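Local coordinates for protein (CD58) (Homo sapiens, PDB 1CCZ) that binds the T-cell adhesion receptor CD2 as the adhesion glycoprotein LFA-3, through its membrane-distal immunoglobulin domain, at residues A[15-20]-A[86-91]; A[29-34]-A[72-77]; A[94-99]-A[154-159]. All coordinates share one frame; numbering follows the deposited sequence. Where two conformers were deposited one is given.

Contacts 1 and 2 belong to one immunoglobulin sandwich and adjoin through neighbouring strands 73-78 and 86-93, whereas contact 3 lies about 25 Å (centre to centre) from contact 1, where that domain joins the next. Contact 1 is buried and apolar: the loop of 15-20 covers the inner side of strand 86-93. Contact 2 lies at the surface and combines backbone pairing, a salt bridge and the packing of a lysine chain on a tyrosine ring; Phe88 O and Tyr75 N, 2.7 Å apart, join it to contact 1. Contact 3, partly buried, replaces strand pairing with a gripped asparagine and a serine hydroxyl, which tie the interdomain linker to a tight hairpin turn.

Contact 1 (A[15-20]-A[86-91]); sequences FHVPSN and MKFFLY
Phe15 and Phe88 meet across the two sheets of an immunoglobulin beta sandwich, one from the end of strand 13-15 and the other from strand 86-93. Their planes are nearly parallel, 19° apart, but with centroids separated by 5.1 Å the rings are slid past one another and barely overlap. Over one face of each ring stands the partner's CB: Phe15 CB lies 3.8 Å from the centroid of the Phe88 ring, and Phe88 CB 4.1 Å from that of the Phe15 ring, both close to the ring normal, a reciprocal pair of CH-pi contacts. Both CG atoms are anti to their own carbonyl carbons (-65° and -68°), and because the side chains come from facing sheets they slide past each other in opposite directions.

The Phe15 ring is met at its rim by Leu90, whose CB comes within 3.8 Å of Phe15 CZ near the plane of the ring. Tyr75 and Phe1 add further aromatic contacts, to Phe15 and Phe88 respectively, so this end is densely filled. Toward the loop less surface is shared, although Val17 and Met86 stay buried. The Met86 chain bends at both the second and third torsions, bringing its methyl CE to 3.7 Å from Val17 CG2. The solvent side begins at Pro18, with CD 4.0 Å from Met86 CE, and at His16, whose CB is directed away from strand 86-93. The backbone of His16 does take part: His16 O lies at the edge of the Phe88 ring, near the ring plane, 3.4 Å from Phe88 CZ.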
loop_
_atom_site.group_PDB
_atom_site.type_symbol
_atom_site.label_atom_id
_atom_site.label_comp_id
_atom_site.label_asym_id
_atom_site.label_seq_id
_atom_site.Cartn_x
_atom_site.Cartn_y
_atom_site.Cartn_z
ATOM N N PHE A 15 2.777 10.966 8.373
ATOM C CA PHE A 15 2.015 10.517 9.528
ATOM C C PHE A 15 1.462 11.816 10.106
ATOM O O PHE A 15 2.176 12.556 10.787
ATOM C CB PHE A 15 2.928 9.830 10.544
ATOM C CG PHE A 15 3.549 8.536 10.048
ATOM C CD1 PHE A 15 2.926 7.765 9.074
ATOM C CD2 PHE A 15 4.760 8.091 10.563
ATOM C CE1 PHE A 15 3.507 6.565 8.621
ATOM C CE2 PHE A 15 5.349 6.901 10.123
ATOM C CZ PHE A 15 4.723 6.135 9.152
ATOM N N HIS A 16 0.200 12.105 9.794
ATOM C CA HIS A 16 -0.450 13.331 10.253
ATOM C C HIS A 16 -0.858 13.271 11.715
ATOM O O HIS A 16 -1.592 12.372 12.141
ATOM C CB HIS A 16 -1.667 13.639 9.385
ATOM C CG HIS A 16 -1.318 13.965 7.963
ATOM N ND1 HIS A 16 -0.827 15.196 7.583
ATOM C CD2 HIS A 16 -1.366 13.209 6.839
ATOM C CE1 HIS A 16 -0.586 15.189 6.281
ATOM N NE2 HIS A 16 -0.904 13.993 5.806
ATOM N N VAL A 17 -0.362 14.237 12.479
ATOM C CA VAL A 17 -0.642 14.306 13.895
ATOM C C VAL A 17 -1.473 15.543 14.171
ATOM O O VAL A 17 -1.121 16.637 13.731
ATOM C CB VAL A 17 0.658 14.400 14.707
ATOM C CG1 VAL A 17 0.351 14.717 16.152
ATOM C CG2 VAL A 17 1.415 13.100 14.616
ATOM N N PRO A 18 -2.607 15.375 14.879
ATOM C CA PRO A 18 -3.545 16.448 15.260
ATOM C C PRO A 18 -2.838 17.772 15.620
ATOM O O PRO A 18 -2.138 17.867 16.636
ATOM C CB PRO A 18 -4.288 15.864 16.465
ATOM C CG PRO A 18 -3.883 14.386 16.536
ATOM C CD PRO A 18 -3.078 14.054 15.328
ATOM N N SER A 19 -3.038 18.797 14.802
ATOM C CA SER A 19 -2.380 20.072 15.044
ATOM C C SER A 19 -3.211 21.114 15.787
ATOM O O SER A 19 -4.126 21.713 15.218
ATOM C CB SER A 19 -1.893 20.664 13.712
ATOM O OG SER A 19 -1.474 22.012 13.866
ATOM N N ASN A 20 -2.890 21.315 17.068
ATOM C CA ASN A 20 -3.555 22.323 17.907
ATOM C C ASN A 20 -2.453 23.159 18.586
ATOM O O ASN A 20 -1.882 24.063 17.954
ATOM C CB ASN A 20 -4.488 21.674 18.960
ATOM C CG ASN A 20 -3.958 20.352 19.497
ATOM O OD1 ASN A 20 -4.030 19.314 18.831
ATOM N ND2 ASN A 20 -3.430 20.383 20.716
ATOM N N MET A 86 0.579 7.956 19.970
ATOM C CA MET A 86 0.254 8.267 18.589
ATOM C C MET A 86 0.996 7.154 17.880
ATOM O O MET A 86 2.224 7.201 17.724
ATOM C CB MET A 86 0.800 9.623 18.186
ATOM C CG MET A 86 0.098 10.768 18.861
ATOM S SD MET A 86 -1.342 11.339 17.954
ATOM C CE MET A 86 -0.979 10.824 16.299
ATOM N N LYS A 87 0.240 6.118 17.518
ATOM C CA LYS A 87 0.790 4.947 16.847
ATOM C C LYS A 87 0.335 4.908 15.406
ATOM O O LYS A 87 -0.817 5.208 15.104
ATOM C CB LYS A 87 0.341 3.671 17.554
ATOM C CG LYS A 87 1.234 3.256 18.713
ATOM C CD LYS A 87 0.413 2.898 19.955
ATOM C CE LYS A 87 -0.062 1.436 19.931
ATOM N NZ LYS A 87 -1.438 1.229 19.325
ATOM N N PHE A 88 1.260 4.555 14.518
ATOM C CA PHE A 88 0.970 4.464 13.094
ATOM C C PHE A 88 1.612 3.196 12.581
ATOM O O PHE A 88 2.808 2.996 12.810
ATOM C CB PHE A 88 1.590 5.636 12.326
ATOM C CG PHE A 88 0.973 6.962 12.632
ATOM C CD1 PHE A 88 1.329 7.665 13.782
ATOM C CD2 PHE A 88 0.045 7.525 11.764
ATOM C CE1 PHE A 88 0.767 8.912 14.061
ATOM C CE2 PHE A 88 -0.525 8.777 12.029
ATOM C CZ PHE A 88 -0.163 9.472 13.180
ATOM N N PHE A 89 0.845 2.311 11.937
ATOM C CA PHE A 89 1.489 1.134 11.361
ATOM C C PHE A 89 1.522 1.367 9.857
ATOM O O PHE A 89 0.495 1.549 9.193
ATOM C CB PHE A 89 0.828 -0.217 11.745
ATOM C CG PHE A 89 0.211 -0.189 13.140
ATOM C CD1 PHE A 89 -0.787 0.724 13.439
ATOM C CD2 PHE A 89 0.719 -0.963 14.179
ATOM C CE1 PHE A 89 -1.245 0.874 14.732
ATOM C CE2 PHE A 89 0.263 -0.818 15.470
ATOM C CZ PHE A 89 -0.716 0.105 15.750
ATOM N N LEU A 90 2.745 1.441 9.357
ATOM C CA LEU A 90 3.005 1.702 7.963
ATOM C C LEU A 90 3.305 0.416 7.211
ATOM O O LEU A 90 4.138 -0.388 7.638
ATOM C CB LEU A 90 4.199 2.660 7.840
ATOM C CG LEU A 90 4.823 2.826 6.447
ATOM C CD1 LEU A 90 3.868 3.623 5.570
ATOM C CD2 LEU A 90 6.188 3.517 6.543
ATOM N N TYR A 91 2.604 0.221 6.096
ATOM C CA TYR A 91 2.849 -0.928 5.236
ATOM C C TYR A 91 3.415 -0.324 3.956
ATOM O O TYR A 91 2.935 0.717 3.493
ATOM C CB TYR A 91 1.550 -1.674 4.952
ATOM C CG TYR A 91 0.896 -2.173 6.206
ATOM C CD1 TYR A 91 1.325 -3.357 6.807
ATOM C CD2 TYR A 91 -0.102 -1.425 6.844
ATOM C CE1 TYR A 91 0.788 -3.790 8.029
ATOM C CE2 TYR A 91 -0.652 -1.844 8.072
ATOM C CZ TYR A 91 -0.197 -3.030 8.663
ATOM O OH TYR A 91 -0.684 -3.445 9.898
#

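Contact 2 (A[29-34]-A[72-77]); sequences KKQKDK and EDEYEM
Lys30 NZ forms a salt bridge with Asp73 OD2 at 2.8 Å, using the anti lone pair of that oxygen. The ammonium group also donates to the carbonyl of Ser70, so two acceptors fix it. The other carboxylate oxygen, Asp73 OD1, accepts from Glu74 N at 2.9 Å, which limits rotation of the acid. Along the backbone, Lys29 and Glu76 make an antiparallel hydrogen-bonded pair: Lys29 N to Glu76 O and Glu76 N to Lys29 O are each 2.8 Å. The next pair, Lys30 with Tyr75, is non-hydrogen-bonded, and Gln31 N then reaches Glu74 O at 2.9 Å. A second, weak bond links Gln31 N to Glu76 OE2; the glutamate chain, bent at its second torsion (88°), curls its carboxylate back over the turn.

Packing begins where Lys30 lies alongside Tyr75, both pointing the same way. With Lys30 CG anti to the backbone N (174°), the aliphatic chain runs over one ring face, and Lys30 CG sits 4.0 Å from the ring centroid, toward the rim. Further along, Lys30 CE comes to 3.3 Å from Tyr75 OH. Gln31 crosses Asp73 at about a right angle, its CG 3.3 Å from Asp73 OD1. Val35 and Phe49 also touch the Tyr75 side chain.

Tyr75 OH binds the carbonyl of Asp71, four residues earlier, as in the tyrosine corner of immunoglobulin domains. The type II' turn from Lys30 to Asp33 reverses the chain into strand 33-39, completing the C-C' hairpin beside strand F in the GFCC'C'' sheet of a V-type domain, the face that CD2-family domains use for adhesion, consistent with binding to CD2.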
loop_
_atom_site.group_PDB
_atom_site.type_symbol
_atom_site.label_atom_id
_atom_site.label_comp_id
_atom_site.label_asym_id
_atom_site.label_seq_id
_atom_site.Cartn_x
_atom_site.Cartn_y
_atom_site.Cartn_z
ATOM N N LYS A 29 9.620 7.246 16.875
ATOM C CA LYS A 29 10.305 5.972 16.979
ATOM C C LYS A 29 9.680 4.969 16.022
ATOM O O LYS A 29 8.486 5.042 15.731
ATOM C CB LYS A 29 10.212 5.427 18.403
ATOM C CG LYS A 29 11.113 6.122 19.407
ATOM C CD LYS A 29 10.761 5.688 20.820
ATOM C CE LYS A 29 11.794 6.171 21.839
ATOM N NZ LYS A 29 11.406 5.808 23.238
ATOM N N LYS A 30 10.517 4.061 15.529
ATOM C CA LYS A 30 10.112 2.978 14.633
ATOM C C LYS A 30 10.361 1.781 15.533
ATOM O O LYS A 30 11.504 1.349 15.712
ATOM C CB LYS A 30 11.027 2.919 13.416
ATOM C CG LYS A 30 10.784 1.741 12.480
ATOM C CD LYS A 30 11.844 1.737 11.387
ATOM C CE LYS A 30 11.442 0.894 10.197
ATOM N NZ LYS A 30 11.746 -0.530 10.466
ATOM N N GLN A 31 9.284 1.265 16.113
ATOM C CA GLN A 31 9.404 0.170 17.051
ATOM C C GLN A 31 9.967 0.868 18.289
ATOM O O GLN A 31 9.338 1.771 18.841
ATOM C CB GLN A 31 10.395 -0.892 16.547
ATOM C CG GLN A 31 9.779 -1.988 15.679
ATOM C CD GLN A 31 8.562 -2.652 16.318
ATOM O OE1 GLN A 31 7.703 -1.980 16.910
ATOM N NE2 GLN A 31 8.478 -3.978 16.200
ATOM N N LYS A 32 11.169 0.496 18.701
ATOM C CA LYS A 32 11.729 1.131 19.874
ATOM C C LYS A 32 12.933 1.993 19.550
ATOM O O LYS A 32 13.544 2.558 20.447
ATOM C CB LYS A 32 12.112 0.068 20.908
ATOM C CG LYS A 32 10.930 -0.484 21.688
ATOM C CD LYS A 32 10.279 0.595 22.539
ATOM C CE LYS A 32 8.825 0.242 22.867
ATOM N NZ LYS A 32 8.688 -0.786 23.952
ATOM N N ASP A 33 13.276 2.108 18.275
ATOM C CA ASP A 33 14.431 2.906 17.907
ATOM C C ASP A 33 14.029 4.273 17.391
ATOM O O ASP A 33 12.962 4.430 16.801
ATOM C CB ASP A 33 15.265 2.154 16.885
ATOM C CG ASP A 33 15.537 0.733 17.319
ATOM O OD1 ASP A 33 16.246 0.540 18.335
ATOM O OD2 ASP A 33 15.024 -0.196 16.659
ATOM N N LYS A 34 14.888 5.262 17.638
ATOM C CA LYS A 34 14.630 6.637 17.240
ATOM C C LYS A 34 14.700 6.820 15.740
ATOM O O LYS A 34 15.564 6.267 15.072
ATOM C CB LYS A 34 15.633 7.581 17.914
ATOM C CG LYS A 34 15.393 7.802 19.403
ATOM C CD LYS A 34 15.940 9.157 19.864
ATOM C CE LYS A 34 17.431 9.118 20.176
ATOM N NZ LYS A 34 17.895 10.449 20.697
ATOM N N GLU A 72 8.492 -0.750 6.610
ATOM C CA GLU A 72 7.206 -1.258 7.073
ATOM C C GLU A 72 7.348 -1.567 8.553
ATOM O O GLU A 72 8.172 -2.397 8.950
ATOM C CB GLU A 72 6.827 -2.533 6.335
ATOM C CG GLU A 72 5.553 -3.138 6.863
ATOM C CD GLU A 72 4.886 -4.035 5.847
ATOM O OE1 GLU A 72 4.888 -3.682 4.650
ATOM O OE2 GLU A 72 4.361 -5.091 6.252
ATOM N N ASP A 73 6.531 -0.929 9.371
ATOM C CA ASP A 73 6.674 -1.129 10.799
ATOM C C ASP A 73 5.691 -0.257 11.541
ATOM O O ASP A 73 4.903 0.479 10.939
ATOM C CB ASP A 73 8.088 -0.708 11.204
ATOM C CG ASP A 73 8.709 -1.633 12.197
ATOM O OD1 ASP A 73 7.960 -2.242 12.991
ATOM O OD2 ASP A 73 9.953 -1.749 12.183
ATOM N N GLU A 74 5.739 -0.352 12.862
ATOM C CA GLU A 74 4.912 0.491 13.686
ATOM C C GLU A 74 5.792 1.665 14.102
ATOM O O GLU A 74 6.961 1.478 14.441
ATOM C CB GLU A 74 4.450 -0.236 14.925
ATOM C CG GLU A 74 3.257 0.447 15.532
ATOM C CD GLU A 74 3.273 0.416 17.029
ATOM O OE1 GLU A 74 4.221 -0.149 17.615
ATOM O OE2 GLU A 74 2.323 0.966 17.621
ATOM N N TYR A 75 5.229 2.867 14.052
ATOM C CA TYR A 75 5.937 4.084 14.423
ATOM C C TYR A 75 5.111 4.746 15.505
ATOM O O TYR A 75 3.871 4.714 15.474
ATOM C CB TYR A 75 6.066 5.037 13.235
ATOM C CG TYR A 75 6.994 4.559 12.143
ATOM C CD1 TYR A 75 6.638 3.481 11.313
ATOM C CD2 TYR A 75 8.225 5.186 11.925
ATOM C CE1 TYR A 75 7.488 3.041 10.287
ATOM C CE2 TYR A 75 9.080 4.755 10.905
ATOM C CZ TYR A 75 8.699 3.683 10.091
ATOM O OH TYR A 75 9.523 3.277 9.072
ATOM N N GLU A 76 5.807 5.348 16.466
ATOM C CA GLU A 76 5.144 6.017 17.575
ATOM C C GLU A 76 5.710 7.430 17.773
ATOM O O GLU A 76 6.917 7.653 17.678
ATOM C CB GLU A 76 5.323 5.182 18.853
ATOM C CG GLU A 76 5.191 3.675 18.639
ATOM C CD GLU A 76 6.512 2.996 18.258
ATOM O OE1 GLU A 76 7.581 3.510 18.648
ATOM O OE2 GLU A 76 6.488 1.942 17.568
ATOM N N MET A 77 4.820 8.376 18.028
ATOM C CA MET A 77 5.204 9.757 18.256
ATOM C C MET A 77 5.008 10.110 19.712
ATOM O O MET A 77 3.985 9.762 20.293
ATOM C CB MET A 77 4.324 10.690 17.432
ATOM C CG MET A 77 4.789 12.135 17.432
ATOM S SD MET A 77 3.514 13.290 17.991
ATOM C CE MET A 77 3.654 13.023 19.756
#

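Contact 3 (A[94-99]-A[154-159]); sequences EMVSKP and AVNRVS
Asn156 OD1 is gripped by Val158 N at 2.9 Å and by Ser159 OG at 3.1 Å, while the same amide uses ND2 to hold Glu94 O at 2.9 Å. The bond to Val158 N, two residues on, defines an Asx turn, set within the type I turn from Asn156 to Ser159 that joins the F and G strands of the second immunoglobulin domain. Segment 94-99, the linker leading out of the first domain, packs against this hairpin.

The two donors approach OD1 from opposite faces of the amide, each well out of its plane (45° for Val158 N, 44° for Ser159 OG), and so brace the group from both sides. Glu94 O, by contrast, lies close to the amide plane on the ND2 side. ND2 also donates to the carbonyl of Thr118. The amide is thus bonded at both ends and its rotation fixed.

Ser159 OG continues the chain of bonds: while donating to Asn156 OD1, it accepts from Val96 N at 2.9 Å, and the angle at that hydrogen, 169°, makes the bond nearly straight. Around these bonds the apolar groups close in. Met95 CG touches Ser159 CB at 3.6 Å. From the turn, Val158 extends to Tyr6, Val8 and Leu93 of the first domain, so the hairpin touches that domain as well as the linker. Val96 points CB toward the hairpin, with CG1 3.8 Å from Asn156 ND2 as the two side chains pass in opposite directions. At the far end, Pro99 CG meets the Ala154 CB methyl at 3.8 Å.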
loop_
_atom_site.group_PDB
_atom_site.type_symbol
_atom_site.label_atom_id
_atom_site.label_comp_id
_atom_site.label_asym_id
_atom_site.label_seq_id
_atom_site.Cartn_x
_atom_site.Cartn_y
_atom_site.Cartn_z
ATOM N N GLU A 94 4.439 -2.629 -3.104
ATOM C CA GLU A 94 4.911 -2.456 -4.450
ATOM C C GLU A 94 3.601 -2.399 -5.298
ATOM O O GLU A 94 2.617 -3.088 -5.000
ATOM C CB GLU A 94 5.822 -3.636 -4.756
ATOM C CG GLU A 94 5.747 -4.225 -6.116
ATOM C CD GLU A 94 6.562 -5.504 -6.172
ATOM O OE1 GLU A 94 7.496 -5.611 -5.335
ATOM O OE2 GLU A 94 6.273 -6.389 -7.018
ATOM N N MET A 95 3.557 -1.526 -6.292
ATOM C CA MET A 95 2.372 -1.397 -7.130
ATOM C C MET A 95 2.197 -2.610 -8.033
ATOM O O MET A 95 3.181 -3.264 -8.397
ATOM C CB MET A 95 2.483 -0.143 -7.981
ATOM C CG MET A 95 2.137 1.116 -7.214
ATOM S SD MET A 95 2.407 2.571 -8.216
ATOM C CE MET A 95 4.045 2.150 -8.941
ATOM N N VAL A 96 0.944 -2.920 -8.392
ATOM C CA VAL A 96 0.653 -4.067 -9.264
ATOM C C VAL A 96 1.028 -3.726 -10.698
ATOM O O VAL A 96 1.068 -2.541 -11.073
ATOM C CB VAL A 96 -0.872 -4.447 -9.253
ATOM C CG1 VAL A 96 -1.318 -4.830 -7.871
ATOM C CG2 VAL A 96 -1.718 -3.285 -9.765
ATOM N N SER A 97 1.347 -4.747 -11.499
ATOM C CA SER A 97 1.620 -4.503 -12.906
ATOM C C SER A 97 0.272 -4.772 -13.611
ATOM O O SER A 97 -0.747 -5.021 -12.946
ATOM C CB SER A 97 2.716 -5.428 -13.442
ATOM O OG SER A 97 2.517 -6.769 -13.067
ATOM N N LYS A 98 0.251 -4.714 -14.933
ATOM C CA LYS A 98 -0.986 -4.954 -15.649
ATOM C C LYS A 98 -1.241 -6.462 -15.747
ATOM O O LYS A 98 -0.344 -7.224 -16.121
ATOM C CB LYS A 98 -0.907 -4.322 -17.038
ATOM C CG LYS A 98 -2.177 -4.466 -17.864
ATOM C CD LYS A 98 -1.849 -4.505 -19.353
ATOM C CE LYS A 98 -3.049 -4.092 -20.201
ATOM N NZ LYS A 98 -4.033 -3.214 -19.473
ATOM N N PRO A 99 -2.467 -6.918 -15.398
ATOM C CA PRO A 99 -2.755 -8.352 -15.474
ATOM C C PRO A 99 -2.713 -8.913 -16.897
ATOM O O PRO A 99 -2.910 -8.179 -17.881
ATOM C CB PRO A 99 -4.160 -8.493 -14.869
ATOM C CG PRO A 99 -4.518 -7.169 -14.328
ATOM C CD PRO A 99 -3.626 -6.137 -14.917
ATOM N N ALA A 154 -6.223 -6.264 -11.123
ATOM C CA ALA A 154 -5.263 -6.591 -10.066
ATOM C C ALA A 154 -5.299 -5.362 -9.162
ATOM O O ALA A 154 -5.139 -4.226 -9.624
ATOM C CB ALA A 154 -3.871 -6.784 -10.629
ATOM N N VAL A 155 -5.537 -5.573 -7.874
ATOM C CA VAL A 155 -5.607 -4.443 -6.966
ATOM C C VAL A 155 -4.980 -4.708 -5.584
ATOM O O VAL A 155 -4.958 -5.832 -5.079
ATOM C CB VAL A 155 -7.104 -3.990 -6.811
ATOM C CG1 VAL A 155 -7.971 -5.183 -6.562
ATOM C CG2 VAL A 155 -7.258 -2.984 -5.682
ATOM N N ASN A 156 -4.397 -3.665 -5.019
ATOM C CA ASN A 156 -3.846 -3.731 -3.669
ATOM C C ASN A 156 -4.084 -2.350 -3.083
ATOM O O ASN A 156 -4.628 -1.459 -3.756
ATOM C CB ASN A 156 -2.360 -4.156 -3.633
ATOM C CG ASN A 156 -1.406 -3.126 -4.221
ATOM O OD1 ASN A 156 -1.758 -1.971 -4.444
ATOM N ND2 ASN A 156 -0.179 -3.555 -4.470
ATOM N N ARG A 157 -3.711 -2.172 -1.826
ATOM C CA ARG A 157 -3.935 -0.903 -1.150
ATOM C C ARG A 157 -3.411 0.333 -1.851
ATOM O O ARG A 157 -3.948 1.409 -1.659
ATOM C CB ARG A 157 -3.335 -0.957 0.253
ATOM C CG ARG A 157 -3.963 -2.006 1.139
ATOM C CD ARG A 157 -5.255 -1.471 1.690
ATOM N NE ARG A 157 -5.769 -2.313 2.761
ATOM C CZ ARG A 157 -6.650 -1.894 3.660
ATOM N NH1 ARG A 157 -7.099 -0.641 3.598
ATOM N NH2 ARG A 157 -7.088 -2.723 4.605
ATOM N N VAL A 158 -2.377 0.198 -2.667
ATOM C CA VAL A 158 -1.815 1.380 -3.299
ATOM C C VAL A 158 -1.957 1.499 -4.799
ATOM O O VAL A 158 -1.468 2.474 -5.373
ATOM C CB VAL A 158 -0.316 1.499 -2.980
ATOM C CG1 VAL A 158 -0.120 1.547 -1.467
ATOM C CG2 VAL A 158 0.442 0.317 -3.567
ATOM N N SER A 159 -2.616 0.538 -5.447
ATOM C CA SER A 159 -2.722 0.603 -6.906
ATOM C C SER A 159 -3.709 -0.378 -7.496
ATOM O O SER A 159 -4.258 -1.241 -6.806
ATOM C CB SER A 159 -1.356 0.299 -7.528
ATOM O OG SER A 159 -1.004 -1.054 -7.256
#